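PDB 6OW4: oxidoreductase, short chain dehydrogenase/reductase family protein from Bifidobacterium adolescentis L2-32, which acts as an NADH-dependent 20beta-hydroxysteroid dehydrogenase, an oxidoreductase of the short-chain dehydrogenase/reductase family. Local coordinates for residues G41-V46 with T121-F126; A60-G65 with F91-I96; V71-Q76 with T99-D104; G222-T227 with D275-V280; L251-M256 with G289-F294. One frame throughout, in Å; residues are numbered along the deposited sequence.

In the fold
The chain folds round a parallel sheet of seven strands in the order 3-2-1-4-5-6-7, the Rossmann arrangement of short-chain dehydrogenases. Contact 1 joins the first and fourth strands in its middle. Contacts 2 and 3 both fall, along the chain, between the two segments of contact 1: contact 2 lays helix 52-63 against the loop before strand 96-99, and contact 3, about 21 Å away between centres, closes the adenosine end of the NAD site. Contact 4 ties strand 223-230 to the loop leading into the last strand. Contact 5, about 33 Å from contact 1, lies on the opposite side of the chain's centre, where loops meet two other subunits.

Contact 1 (G41-V46 with T121-F126)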
# COMPACT_ATOMS: atom_id res chain seq x y z
N GLY F 41 33.47 -12.28 7.90
CA GLY F 41 34.23 -11.79 6.73
C GLY F 41 33.53 -10.63 6.04
O GLY F 41 33.83 -10.41 4.85
N ARG F 42 32.64 -9.92 6.75
CA ARG F 42 31.86 -8.78 6.20
C ARG F 42 32.17 -7.52 7.01
O ARG F 42 32.49 -7.66 8.21
CB ARG F 42 30.36 -9.09 6.20
CG ARG F 42 29.92 -10.02 5.08
CD ARG F 42 28.41 -10.12 4.94
NE ARG F 42 27.80 -8.87 4.50
CZ ARG F 42 26.53 -8.73 4.11
NH1 ARG F 42 25.71 -9.77 4.11
NH2 ARG F 42 26.08 -7.55 3.73
N LYS F 43 32.07 -6.36 6.37
CA LYS F 43 32.40 -5.03 6.95
C LYS F 43 31.33 -4.03 6.53
O LYS F 43 30.81 -4.15 5.41
CB LYS F 43 33.79 -4.59 6.47
CG LYS F 43 34.87 -5.67 6.55
CD LYS F 43 36.22 -5.19 6.11
CE LYS F 43 37.27 -6.28 6.16
NZ LYS F 43 38.46 -5.93 5.36
N GLY F 44 31.01 -3.08 7.42
CA GLY F 44 29.97 -2.06 7.19
C GLY F 44 29.94 -1.04 8.30
O GLY F 44 30.78 -1.14 9.21
N PHE F 45 29.01 -0.08 8.24
CA PHE F 45 28.87 1.01 9.24
C PHE F 45 27.40 1.18 9.63
O PHE F 45 26.50 0.76 8.88
CB PHE F 45 29.50 2.30 8.71
CG PHE F 45 28.78 2.94 7.55
CD1 PHE F 45 29.11 2.63 6.24
CD2 PHE F 45 27.79 3.89 7.77
CE1 PHE F 45 28.46 3.23 5.18
CE2 PHE F 45 27.14 4.49 6.71
CZ PHE F 45 27.47 4.16 5.41
N VAL F 46 27.20 1.79 10.80
CA VAL F 46 25.86 2.08 11.41
C VAL F 46 25.86 3.56 11.81
O VAL F 46 26.75 3.95 12.59
CB VAL F 46 25.58 1.17 12.61
CG1 VAL F 46 24.27 1.53 13.30
CG2 VAL F 46 25.60 -0.31 12.23
N THR F 121 36.42 -1.97 3.48
CA THR F 121 35.31 -1.83 2.51
C THR F 121 33.97 -1.73 3.26
O THR F 121 33.99 -1.73 4.50
CB THR F 121 35.30 -2.99 1.50
OG1 THR F 121 34.31 -2.70 0.51
CG2 THR F 121 35.01 -4.33 2.14
N VAL F 122 32.87 -1.65 2.51
CA VAL F 122 31.48 -1.58 3.03
C VAL F 122 30.63 -2.63 2.30
O VAL F 122 30.34 -2.42 1.10
CB VAL F 122 30.90 -0.15 2.88
CG1 VAL F 122 29.41 -0.09 3.15
CG2 VAL F 122 31.64 0.83 3.77
N ASP F 123 30.28 -3.72 2.99
CA ASP F 123 29.37 -4.79 2.52
C ASP F 123 27.93 -4.44 2.90
O ASP F 123 27.01 -4.84 2.16
CB ASP F 123 29.74 -6.15 3.12
CG ASP F 123 31.11 -6.66 2.72
OD1 ASP F 123 31.27 -7.07 1.55
OD2 ASP F 123 32.01 -6.65 3.58
N PHE F 124 27.73 -3.74 4.02
CA PHE F 124 26.40 -3.31 4.52
C PHE F 124 26.49 -1.90 5.10
O PHE F 124 27.59 -1.47 5.50
CB PHE F 124 25.89 -4.29 5.58
CG PHE F 124 26.72 -4.33 6.83
CD1 PHE F 124 26.46 -3.48 7.90
CD2 PHE F 124 27.79 -5.21 6.95
CE1 PHE F 124 27.23 -3.51 9.04
CE2 PHE F 124 28.56 -5.25 8.10
CZ PHE F 124 28.28 -4.40 9.15
N ALA F 125 25.36 -1.20 5.15
CA ALA F 125 25.20 0.13 5.77
C ALA F 125 23.82 0.21 6.43
O ALA F 125 22.82 -0.02 5.73
CB ALA F 125 25.39 1.21 4.74
N PHE F 126 23.78 0.49 7.73
CA PHE F 126 22.54 0.76 8.50
C PHE F 126 22.42 2.28 8.70
O PHE F 126 23.05 2.83 9.63
CB PHE F 126 22.52 -0.02 9.82
CG PHE F 126 21.25 0.13 10.62
CD1 PHE F 126 20.02 0.24 9.99
CD2 PHE F 126 21.29 0.15 12.00
CE1 PHE F 126 18.85 0.37 10.73
CE2 PHE F 126 20.12 0.28 12.74
CZ PHE F 126 18.91 0.39 12.11
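Phe45 pairs with Ala125 and Val46 with Phe126 in parallel strands, with axes 4.8 Å apart and 12° between their directions. Phe126 N donates to Phe45 O at 3.0 Å, while Phe45 N makes only a weak bond to Phe124 O. At the entrance to the pair, Lys43 N bonds Asp123 OD2 at 2.8 Å through the anti lone pair of the carboxylate. Aspartate suits this place because its short side chain can reach back to a neighbouring backbone N-H. A chi1 of 65° sets Phe124 CG between its backbone N and carbonyl carbon, which brings the ring over Gly44, whose CA lies 3.5 Å from the ring centroid, only 11° off the normal. Glycine fits beneath it, since a CB would collide with Phe124 O. Beyond it, Val46 CG1 meets Phe126 CD2 at 3.5 Å. On the other face of the sheet, Ala125 CB sits over the Phe45 ring, 4.0 Å from its centroid, and Val122 CG2 touches that ring at its edge. With an alanine in place of Phe124, the Gly44 backbone would probably lose its cover and a gap would open next to Leu61. Helix 52-63 packs on the side of Val46, Phe124 and Phe126, and helix 142-170 on that of Phe45 and Ala125; strand 66-72 flanks residues 42-46, and strand 174-179 touches Phe126.

Contact 2 (A60-G65 with F91-I96); sequences ALAQAG and FGTNVI
Gln63 lays its aliphatic chain across the Phe91 ring, and CB, CG, CD and NE2 all meet the CD1-CE1 side of that ring. CB stands over the face, 4.1 Å from the Phe91 centroid and 15° off the normal. With CG anti to the backbone N (chi1 -163°), the chain turns along the ring and brings Gln63 CG to 3.7 Å from Phe91 CD1. Next, Gln63 CD lies 3.6 Å from Phe91 CE1. At the tip, Gln63 NE2 comes to 3.5 Å from Phe91 CE1, the amide plane tilted 44° to the ring. The polar end is engaged across the subunit boundary: NE2 donates to Tyr31 O and OE1 accepts from Ile33 N, both of the second subunit. Glutamine thus offers methylenes to the ring and an amide to the neighbour. Ala62 is small enough to let the loop approach its helix, its CB meeting Phe91 CD2 at 3.8 Å and Val95 CG2 at 4.0 Å. Within the loop, Thr93 OG1 donates to Phe91 O at 2.8 Å, from above the carbonyl plane, which helps to hold the turn through Gly92. Putting an alanine here instead of Phe91 would probably uncover the Gln63 methylenes and leave Ala62 CB without its aromatic neighbour. Between the two segments the contact is thus mainly apolar and dispersive, whereas the directional bonds hold the loop to itself and Gln63 to the second subunit.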
# COMPACT_ATOMS: atom_id res chain seq x y z
N ALA F 60 24.67 -6.45 17.39
CA ALA F 60 24.11 -7.69 16.80
C ALA F 60 24.92 -8.08 15.56
O ALA F 60 25.19 -9.29 15.39
CB ALA F 60 22.65 -7.49 16.47
N LEU F 61 25.28 -7.11 14.73
CA LEU F 61 26.09 -7.31 13.49
C LEU F 61 27.51 -7.76 13.87
O LEU F 61 28.07 -8.60 13.14
CB LEU F 61 26.11 -6.01 12.68
CG LEU F 61 24.77 -5.62 12.07
CD1 LEU F 61 24.72 -4.13 11.77
CD2 LEU F 61 24.48 -6.43 10.81
N ALA F 62 28.06 -7.24 14.97
CA ALA F 62 29.40 -7.58 15.51
C ALA F 62 29.41 -9.04 15.99
O ALA F 62 30.39 -9.75 15.71
CB ALA F 62 29.78 -6.63 16.62
N GLN F 63 28.35 -9.46 16.69
CA GLN F 63 28.22 -10.82 17.29
C GLN F 63 28.06 -11.86 16.17
O GLN F 63 28.55 -13.00 16.35
CB GLN F 63 27.05 -10.88 18.26
CG GLN F 63 27.10 -12.08 19.19
CD GLN F 63 26.15 -11.94 20.35
OE1 GLN F 63 25.10 -11.31 20.24
NE2 GLN F 63 26.51 -12.54 21.47
N ALA F 64 27.39 -11.50 15.07
CA ALA F 64 27.29 -12.30 13.83
C ALA F 64 28.67 -12.40 13.17
O ALA F 64 28.86 -13.32 12.35
CB ALA F 64 26.28 -11.69 12.89
N GLY F 65 29.59 -11.48 13.50
CA GLY F 65 31.02 -11.54 13.16
C GLY F 65 31.40 -10.54 12.09
O GLY F 65 32.21 -10.91 11.21
N PHE F 91 32.95 -9.52 21.29
CA PHE F 91 32.66 -10.36 20.10
C PHE F 91 33.91 -10.51 19.22
O PHE F 91 33.78 -11.06 18.11
CB PHE F 91 31.49 -9.77 19.32
CG PHE F 91 30.34 -9.32 20.19
CD1 PHE F 91 29.73 -10.22 21.06
CD2 PHE F 91 29.89 -8.01 20.16
CE1 PHE F 91 28.68 -9.81 21.87
CE2 PHE F 91 28.84 -7.61 20.97
CZ PHE F 91 28.24 -8.51 21.83
N GLY F 92 35.08 -10.06 19.70
CA GLY F 92 36.38 -10.20 19.02
C GLY F 92 36.31 -9.78 17.56
O GLY F 92 36.66 -10.60 16.69
N THR F 93 35.88 -8.54 17.30
CA THR F 93 35.69 -7.97 15.94
C THR F 93 36.29 -6.56 15.87
O THR F 93 36.42 -5.92 16.93
CB THR F 93 34.21 -7.93 15.54
OG1 THR F 93 33.53 -9.01 16.18
CG2 THR F 93 34.02 -8.02 14.04
N ASN F 94 36.62 -6.10 14.66
CA ASN F 94 37.13 -4.72 14.40
C ASN F 94 35.93 -3.76 14.38
O ASN F 94 35.43 -3.45 13.28
CB ASN F 94 37.96 -4.64 13.12
CG ASN F 94 38.55 -3.27 12.88
OD1 ASN F 94 38.87 -2.55 13.82
ND2 ASN F 94 38.70 -2.90 11.62
N VAL F 95 35.48 -3.33 15.57
CA VAL F 95 34.41 -2.31 15.75
C VAL F 95 35.09 -0.97 16.07
O VAL F 95 35.57 -0.81 17.21
CB VAL F 95 33.41 -2.72 16.86
CG1 VAL F 95 32.24 -1.76 16.95
CG2 VAL F 95 32.91 -4.15 16.66
N ILE F 96 35.15 -0.07 15.09
CA ILE F 96 35.82 1.27 15.20
C ILE F 96 34.75 2.34 15.42
O ILE F 96 33.55 2.01 15.36
CB ILE F 96 36.68 1.56 13.95
CG1 ILE F 96 35.83 1.83 12.70
CG2 ILE F 96 37.69 0.44 13.72
CD1 ILE F 96 36.59 2.45 11.55

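Contact 3 (V71-Q76 with T99-D104). With NAD (nicotinamide-adenine-dinucleotide), chain N.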
# COMPACT_ATOMS: atom_id res chain seq x y z
N VAL F 71 29.01 5.29 13.70
CA VAL F 71 28.95 6.68 13.16
C VAL F 71 27.86 7.46 13.91
O VAL F 71 26.72 6.96 14.00
CB VAL F 71 28.69 6.67 11.64
CG1 VAL F 71 28.62 8.07 11.06
CG2 VAL F 71 29.73 5.83 10.90
N ASP F 72 28.22 8.63 14.44
CA ASP F 72 27.29 9.59 15.10
C ASP F 72 27.97 10.97 15.16
O ASP F 72 29.06 11.11 14.57
CB ASP F 72 26.86 9.08 16.48
CG ASP F 72 25.47 9.54 16.90
OD1 ASP F 72 25.25 10.77 16.90
OD2 ASP F 72 24.63 8.68 17.20
N LEU F 73 27.34 11.93 15.83
CA LEU F 73 27.79 13.35 15.90
C LEU F 73 29.18 13.43 16.53
O LEU F 73 29.54 12.60 17.35
CB LEU F 73 26.77 14.16 16.70
CG LEU F 73 25.43 14.39 16.02
CD1 LEU F 73 24.41 14.95 17.00
CD2 LEU F 73 25.58 15.32 14.82
N PRO F 74 29.99 14.45 16.15
CA PRO F 74 31.27 14.72 16.81
C PRO F 74 31.20 14.72 18.34
O PRO F 74 32.16 14.29 18.97
CB PRO F 74 31.64 16.12 16.30
CG PRO F 74 30.99 16.20 14.93
CD PRO F 74 29.72 15.39 15.05
N SER F 75 30.08 15.19 18.90
CA SER F 75 29.83 15.31 20.36
C SER F 75 29.82 13.94 21.05
O SER F 75 30.06 13.90 22.27
CB SER F 75 28.53 16.05 20.62
OG SER F 75 27.44 15.38 20.01
N GLN F 76 29.55 12.86 20.30
CA GLN F 76 29.40 11.48 20.84
C GLN F 76 30.73 10.71 20.74
O GLN F 76 30.72 9.51 21.09
CB GLN F 76 28.30 10.74 20.07
CG GLN F 76 26.95 11.44 20.09
CD GLN F 76 26.38 11.56 21.48
OE1 GLN F 76 26.37 10.61 22.26
NE2 GLN F 76 25.90 12.75 21.82
N THR F 99 33.17 9.76 13.74
CA THR F 99 32.21 10.88 13.87
C THR F 99 31.96 11.49 12.49
O THR F 99 32.93 11.62 11.72
CB THR F 99 32.72 11.93 14.87
OG1 THR F 99 34.01 12.38 14.43
CG2 THR F 99 32.82 11.41 16.28
N CYS F 100 30.71 11.85 12.19
CA CYS F 100 30.31 12.55 10.95
C CYS F 100 28.91 13.16 11.11
O CYS F 100 27.94 12.39 11.20
CB CYS F 100 30.33 11.61 9.75
SG CYS F 100 29.60 12.33 8.26
N ASP F 101 28.83 14.49 11.15
CA ASP F 101 27.57 15.25 10.98
C ASP F 101 27.10 15.03 9.53
O ASP F 101 27.80 15.49 8.61
CB ASP F 101 27.77 16.72 11.34
CG ASP F 101 26.58 17.61 11.02
OD1 ASP F 101 26.42 17.96 9.84
OD2 ASP F 101 25.82 17.93 11.95
N VAL F 102 25.96 14.36 9.35
CA VAL F 102 25.47 13.87 8.03
C VAL F 102 24.89 15.04 7.22
O VAL F 102 24.68 14.86 6.00
CB VAL F 102 24.44 12.73 8.18
CG1 VAL F 102 25.01 11.56 8.96
CG2 VAL F 102 23.13 13.20 8.81
N THR F 103 24.64 16.20 7.86
CA THR F 103 24.18 17.44 7.19
C THR F 103 25.37 18.22 6.62
O THR F 103 25.14 19.12 5.79
CB THR F 103 23.35 18.32 8.14
OG1 THR F 103 24.17 18.71 9.24
CG2 THR F 103 22.11 17.61 8.66
N ASP F 104 26.60 17.87 7.04
CA ASP F 104 27.87 18.48 6.55
C ASP F 104 28.49 17.55 5.49
O ASP F 104 28.96 16.46 5.87
CB ASP F 104 28.83 18.73 7.72
CG ASP F 104 30.00 19.63 7.38
OD1 ASP F 104 30.35 19.71 6.19
OD2 ASP F 104 30.54 20.25 8.31
PA NAD N . 18.07 8.43 19.08
O1A NAD N . 17.69 9.88 19.07
O2A NAD N . 19.02 8.15 20.26
O5B NAD N . 18.80 8.01 17.73
C5B NAD N . 19.06 8.97 16.71
C4B NAD N . 20.60 9.07 16.54
O4B NAD N . 20.86 9.82 15.19
C3B NAD N . 21.15 9.74 17.46
O3B NAD N . 22.28 9.02 18.07
C2B NAD N . 21.71 11.14 16.77
O2B NAD N . 22.94 11.57 17.43
C1B NAD N . 21.93 10.87 15.55
N9A NAD N . 21.73 12.10 14.72
C8A NAD N . 20.77 13.04 14.53
N7A NAD N . 21.23 13.94 13.62
C5A NAD N . 22.48 13.56 13.26
C6A NAD N . 23.39 14.14 12.37
N6A NAD N . 23.41 15.28 11.52
N1A NAD N . 24.60 13.56 12.18
C2A NAD N . 24.93 12.41 12.85
N3A NAD N . 24.03 11.84 13.74
C4A NAD N . 22.80 12.42 13.94
O3 NAD N . 16.70 7.53 19.25
PN NAD N . 16.40 6.19 18.40
O1N NAD N . 15.11 5.60 18.90
O2N NAD N . 17.55 5.20 18.59
O5D NAD N . 16.22 6.58 16.86
C5D NAD N . 17.03 6.00 15.86
C4D NAD N . 16.29 6.07 14.50
O4D NAD N . 15.19 5.36 14.55
C3D NAD N . 15.87 7.49 14.18
O3D NAD N . 16.14 7.77 12.86
C2D NAD N . 14.34 7.51 14.45
O2D NAD N . 13.74 8.57 13.59
C1D NAD N . 13.96 6.32 14.13
N1N NAD N . 12.75 5.86 14.82
C2N NAD N . 12.77 5.60 16.19
C3N NAD N . 11.60 5.15 16.84
C7N NAD N . 11.60 4.86 18.36
O7N NAD N . 10.58 5.00 19.00
N7N NAD N . 12.78 4.43 19.02
C4N NAD N . 10.44 4.97 16.11
C5N NAD N . 10.42 5.23 14.75
C6N NAD N . 11.59 5.66 14.11
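Asp72 O accepts a hydrogen bond from Cys100 N at 3.0 Å, with Thr99 CA drawn up to the same oxygen, at the ends of strands 66-72 and 96-99. Beside it, Thr99 CB packs on Pro74 CA at 3.7 Å, and Val71 CG1 touches Cys100 CB. From this junction the two segments part to receive the adenosine of NAD. The carboxylate of Asp72 faces the ribose with both oxygens: OD1 accepts from O2B of NAD and OD2 from O3B of NAD, each at 2.5 Å. Asp72 CG stands roughly anti to the backbone N (chi1 -151°), which turns the carboxylate to the ribose. Its rotation is fixed by two backbone N-H groups, because Leu73 N donates to the anti lone pair of Asp72 OD1 at 2.6 Å and Ala50 N donates to OD2. The adenine is sandwiched between aliphatic branches, Leu73 CD2 lying 3.3 Å from N1A of NAD on one face and Val102 CG2 3.4 Å from N6A of NAD on the other. Val102 N gives N1A of NAD a nearly straight bond of 3.2 Å (167°). Branched apolar residues suit such flat, uncharged faces. An aspartate holding both ribose hydroxyls is the familiar mark of NAD-dependent members of this family: its negative charge would probably repel the 2'-phosphate of NADP, consistent with the NADH dependence of this enzyme.

Contact 4 (G222-T227 with D275-V280); sequences GIRSNT and DASSYV
Arg224, Val280 and Asn226 meet at a single carbonyl. Val280 O takes one bond from Arg224 NH1, 2.8 Å long, in both the carbonyl and the guanidinium planes, and a second from Asn226 ND2 at 2.9 Å, whose nitrogen lies well above the carbonyl plane, 59° out of it. Two donors reaching one oxygen from different directions fix the backbone of Val280 against the strand. Arg224 leaves the strand extended and then bends at chi3 (-56°), which brings its guanidinium against the 275-280 loop; Arg224 CD rests 3.4 Å from Ser278 O on the way. Ser277 O and Ser278 CA lie over one face of the guanidinium. Arginine suits the place because its long chain reaches the loop, and NH1 and NH2 serve separate carbonyls, of Val280 and Leu272. Asn226, two residues on along the same side of the strand, has its other amide end held by Thr283 N, and Asn226 OD1 lies 3.8 Å from Val280 CG1. The loop supplies its own stiffness through a type I turn, in which Val280 N bonds Ser277 O at 2.8 Å. The contact belongs to the last beta-alpha-beta connection of a Rossmann-type short-chain dehydrogenase, with strand 223-230 gripping the loop that follows helix 262-273 and brings the chain to strand 284-287, the outermost in this chain.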
# COMPACT_ATOMS: atom_id res chain seq x y z
N GLY F 222 24.48 -6.02 -7.50
CA GLY F 222 24.42 -7.00 -6.39
C GLY F 222 24.14 -6.33 -5.06
O GLY F 222 24.46 -6.93 -4.02
N ILE F 223 23.55 -5.13 -5.08
CA ILE F 223 23.22 -4.32 -3.86
C ILE F 223 21.71 -4.41 -3.62
O ILE F 223 20.94 -4.09 -4.54
CB ILE F 223 23.72 -2.87 -4.03
CG1 ILE F 223 25.24 -2.82 -4.25
CG2 ILE F 223 23.29 -2.01 -2.84
CD1 ILE F 223 25.77 -1.46 -4.64
N ARG F 224 21.32 -4.85 -2.42
CA ARG F 224 19.91 -4.86 -1.94
C ARG F 224 19.69 -3.61 -1.08
O ARG F 224 20.65 -3.18 -0.40
CB ARG F 224 19.61 -6.14 -1.16
CG ARG F 224 19.76 -7.41 -1.99
CD ARG F 224 19.45 -8.68 -1.23
NE ARG F 224 20.25 -8.85 -0.02
CZ ARG F 224 19.82 -8.63 1.23
NH1 ARG F 224 18.58 -8.22 1.47
NH2 ARG F 224 20.65 -8.82 2.24
N SER F 225 18.48 -3.05 -1.12
CA SER F 225 18.07 -1.84 -0.36
C SER F 225 16.68 -2.06 0.23
O SER F 225 15.72 -2.22 -0.56
CB SER F 225 18.11 -0.61 -1.22
OG SER F 225 17.75 0.55 -0.48
N ASN F 226 16.57 -2.06 1.56
CA ASN F 226 15.30 -2.28 2.29
C ASN F 226 15.19 -1.26 3.42
O ASN F 226 16.22 -0.66 3.79
CB ASN F 226 15.21 -3.71 2.82
CG ASN F 226 15.15 -4.74 1.71
OD1 ASN F 226 14.14 -4.84 1.01
ND2 ASN F 226 16.22 -5.51 1.55
N THR F 227 13.97 -1.08 3.94
CA THR F 227 13.67 -0.19 5.09
C THR F 227 13.11 -1.01 6.25
O THR F 227 12.47 -2.05 6.00
CB THR F 227 12.68 0.91 4.69
OG1 THR F 227 11.50 0.27 4.20
CG2 THR F 227 13.23 1.84 3.64
N ASP F 275 22.50 -12.94 4.50
CA ASP F 275 22.04 -13.68 3.28
C ASP F 275 20.67 -14.31 3.52
O ASP F 275 20.07 -14.79 2.53
CB ASP F 275 23.03 -14.77 2.88
CG ASP F 275 24.41 -14.24 2.57
OD1 ASP F 275 24.88 -13.37 3.32
OD2 ASP F 275 25.01 -14.69 1.57
N ALA F 276 20.18 -14.32 4.76
CA ALA F 276 18.84 -14.82 5.14
C ALA F 276 17.76 -14.11 4.31
O ALA F 276 16.69 -14.71 4.09
CB ALA F 276 18.61 -14.64 6.62
N SER F 277 18.04 -12.87 3.87
CA SER F 277 17.11 -12.02 3.08
C SER F 277 17.67 -11.76 1.68
O SER F 277 17.36 -10.70 1.11
CB SER F 277 16.86 -10.73 3.81
OG SER F 277 18.07 -9.99 3.94
N SER F 278 18.41 -12.73 1.12
CA SER F 278 19.18 -12.60 -0.15
C SER F 278 18.26 -12.33 -1.35
O SER F 278 18.79 -11.83 -2.37
CB SER F 278 20.04 -13.81 -0.39
OG SER F 278 19.28 -15.01 -0.30
N TYR F 279 16.97 -12.64 -1.27
CA TYR F 279 15.97 -12.35 -2.34
C TYR F 279 14.95 -11.31 -1.85
O TYR F 279 13.83 -11.25 -2.40
CB TYR F 279 15.27 -13.64 -2.79
CG TYR F 279 14.65 -13.56 -4.16
CD1 TYR F 279 15.43 -13.31 -5.28
CD2 TYR F 279 13.29 -13.73 -4.35
CE1 TYR F 279 14.87 -13.24 -6.55
CE2 TYR F 279 12.71 -13.65 -5.61
CZ TYR F 279 13.50 -13.41 -6.71
OH TYR F 279 12.94 -13.34 -7.96
N VAL F 280 15.34 -10.50 -0.86
CA VAL F 280 14.52 -9.36 -0.33
C VAL F 280 15.23 -8.06 -0.70
O VAL F 280 16.37 -7.85 -0.24
CB VAL F 280 14.31 -9.47 1.19
CG1 VAL F 280 13.27 -8.48 1.69
CG2 VAL F 280 13.93 -10.89 1.61

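Contact 5 (L251-M256 with G289-F294); sequences LEVVPM and GGYSVF
Val253 and Tyr291 lie side by side and point the same way, with Val253 CG2 pressed closely against Tyr291 CE2 at 3.3 Å. Val254 approaches the same ring at about a right angle, its CG2 reaching the ring edge 3.9 Å from Tyr291 CD2. A chi1 of 179° puts the tyrosine ring opposite the backbone N, beside Val253, and its OH accepts from Tyr189 N of the same chain. Phe294 meets the 251-256 loop differently: it slides past Pro255 in the opposite sense, Pro255 CG lying 3.6 Å from Phe294 CE2, and turns its edge to Val253 O, 3.4 Å from CD2. That buried carbonyl has no N-H or O-H partner; Tyr291 CA points a C-H at it from 3.6 Å. A compact, rigid proline, with no N-H to satisfy, suits a place so close to Gly290 O, 3.3 Å from its CD. Nearby, Met256 N makes a weak bond to Gly289 O, and Met256 SD lies 3.6 Å from Gly289 CA. Gly289 fits its positive phi and its crowding, since a CB would press on Val254 CG1 and Met256 CB. Phe294 also forms an edge-to-face pair with Tyr189 of the third subunit, and Ser292 O bonds Arg212 of the second. Such a C-terminal segment, folded after the last strand and buried among neighbouring subunits, is typical of tetrameric short-chain dehydrogenases.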
# COMPACT_ATOMS: atom_id res chain seq x y z
N LEU F 251 -0.14 2.91 23.90
CA LEU F 251 -0.21 1.48 23.49
C LEU F 251 -1.67 1.03 23.34
O LEU F 251 -1.90 -0.18 23.15
CB LEU F 251 0.53 0.63 24.53
CG LEU F 251 2.00 0.98 24.75
CD1 LEU F 251 2.60 0.11 25.83
CD2 LEU F 251 2.79 0.86 23.46
N GLU F 252 -2.63 1.97 23.42
CA GLU F 252 -4.05 1.77 23.03
C GLU F 252 -4.12 0.96 21.73
O GLU F 252 -4.79 -0.09 21.71
CB GLU F 252 -4.75 3.11 22.81
CG GLU F 252 -5.45 3.67 24.03
CD GLU F 252 -6.28 4.92 23.74
OE1 GLU F 252 -7.08 4.88 22.78
OE2 GLU F 252 -6.10 5.93 24.45
N VAL F 253 -3.41 1.44 20.70
CA VAL F 253 -3.54 1.01 19.28
C VAL F 253 -2.37 0.08 18.91
O VAL F 253 -2.11 -0.07 17.70
CB VAL F 253 -3.62 2.23 18.34
CG1 VAL F 253 -4.92 2.99 18.52
CG2 VAL F 253 -2.43 3.17 18.52
N VAL F 254 -1.71 -0.53 19.90
CA VAL F 254 -0.68 -1.59 19.70
C VAL F 254 -1.22 -2.88 20.32
O VAL F 254 -1.21 -3.03 21.54
CB VAL F 254 0.68 -1.19 20.31
CG1 VAL F 254 1.75 -2.25 20.04
CG2 VAL F 254 1.15 0.16 19.80
N PRO F 255 -1.71 -3.84 19.50
CA PRO F 255 -2.26 -5.09 20.01
C PRO F 255 -1.40 -5.81 21.06
O PRO F 255 -1.97 -6.35 21.99
CB PRO F 255 -2.35 -5.97 18.74
CG PRO F 255 -2.58 -4.97 17.63
CD PRO F 255 -1.80 -3.74 18.03
N MET F 256 -0.08 -5.79 20.90
CA MET F 256 0.89 -6.47 21.81
C MET F 256 0.97 -5.73 23.14
O MET F 256 1.48 -6.32 24.11
CB MET F 256 2.28 -6.58 21.17
CG MET F 256 2.36 -7.66 20.10
SD MET F 256 4.05 -8.02 19.52
CE MET F 256 4.83 -8.55 21.04
N GLY F 289 4.64 -4.29 16.63
CA GLY F 289 3.76 -5.10 17.50
C GLY F 289 2.30 -5.05 17.07
O GLY F 289 1.43 -5.16 17.95
N GLY F 290 2.04 -4.91 15.77
CA GLY F 290 0.70 -4.98 15.16
C GLY F 290 0.02 -3.62 15.05
O GLY F 290 -1.19 -3.61 14.74
N TYR F 291 0.74 -2.52 15.28
CA TYR F 291 0.20 -1.14 15.20
C TYR F 291 -0.49 -0.93 13.84
O TYR F 291 -1.62 -0.40 13.83
CB TYR F 291 1.30 -0.08 15.40
CG TYR F 291 0.80 1.34 15.30
CD1 TYR F 291 0.59 1.93 14.06
CD2 TYR F 291 0.52 2.09 16.43
CE1 TYR F 291 0.13 3.24 13.95
CE2 TYR F 291 0.05 3.39 16.34
CZ TYR F 291 -0.15 3.97 15.09
OH TYR F 291 -0.61 5.25 14.99
N SER F 292 0.16 -1.36 12.76
CA SER F 292 -0.25 -1.11 11.35
C SER F 292 -1.60 -1.76 11.03
O SER F 292 -2.20 -1.38 10.01
CB SER F 292 0.79 -1.58 10.37
OG SER F 292 0.81 -3.00 10.29
N VAL F 293 -2.05 -2.71 11.85
CA VAL F 293 -3.35 -3.41 11.69
C VAL F 293 -4.48 -2.40 11.94
O VAL F 293 -5.49 -2.46 11.22
CB VAL F 293 -3.48 -4.64 12.61
CG1 VAL F 293 -4.85 -5.28 12.48
CG2 VAL F 293 -2.38 -5.66 12.35
N PHE F 294 -4.31 -1.53 12.94
CA PHE F 294 -5.24 -0.41 13.27
C PHE F 294 -4.83 0.83 12.47
O PHE F 294 -5.62 1.37 11.69
CB PHE F 294 -5.24 -0.13 14.77
CG PHE F 294 -5.71 -1.27 15.64
CD1 PHE F 294 -6.89 -1.94 15.35
CD2 PHE F 294 -4.98 -1.67 16.75
CE1 PHE F 294 -7.33 -2.98 16.15
CE2 PHE F 294 -5.42 -2.71 17.55
CZ PHE F 294 -6.59 -3.37 17.25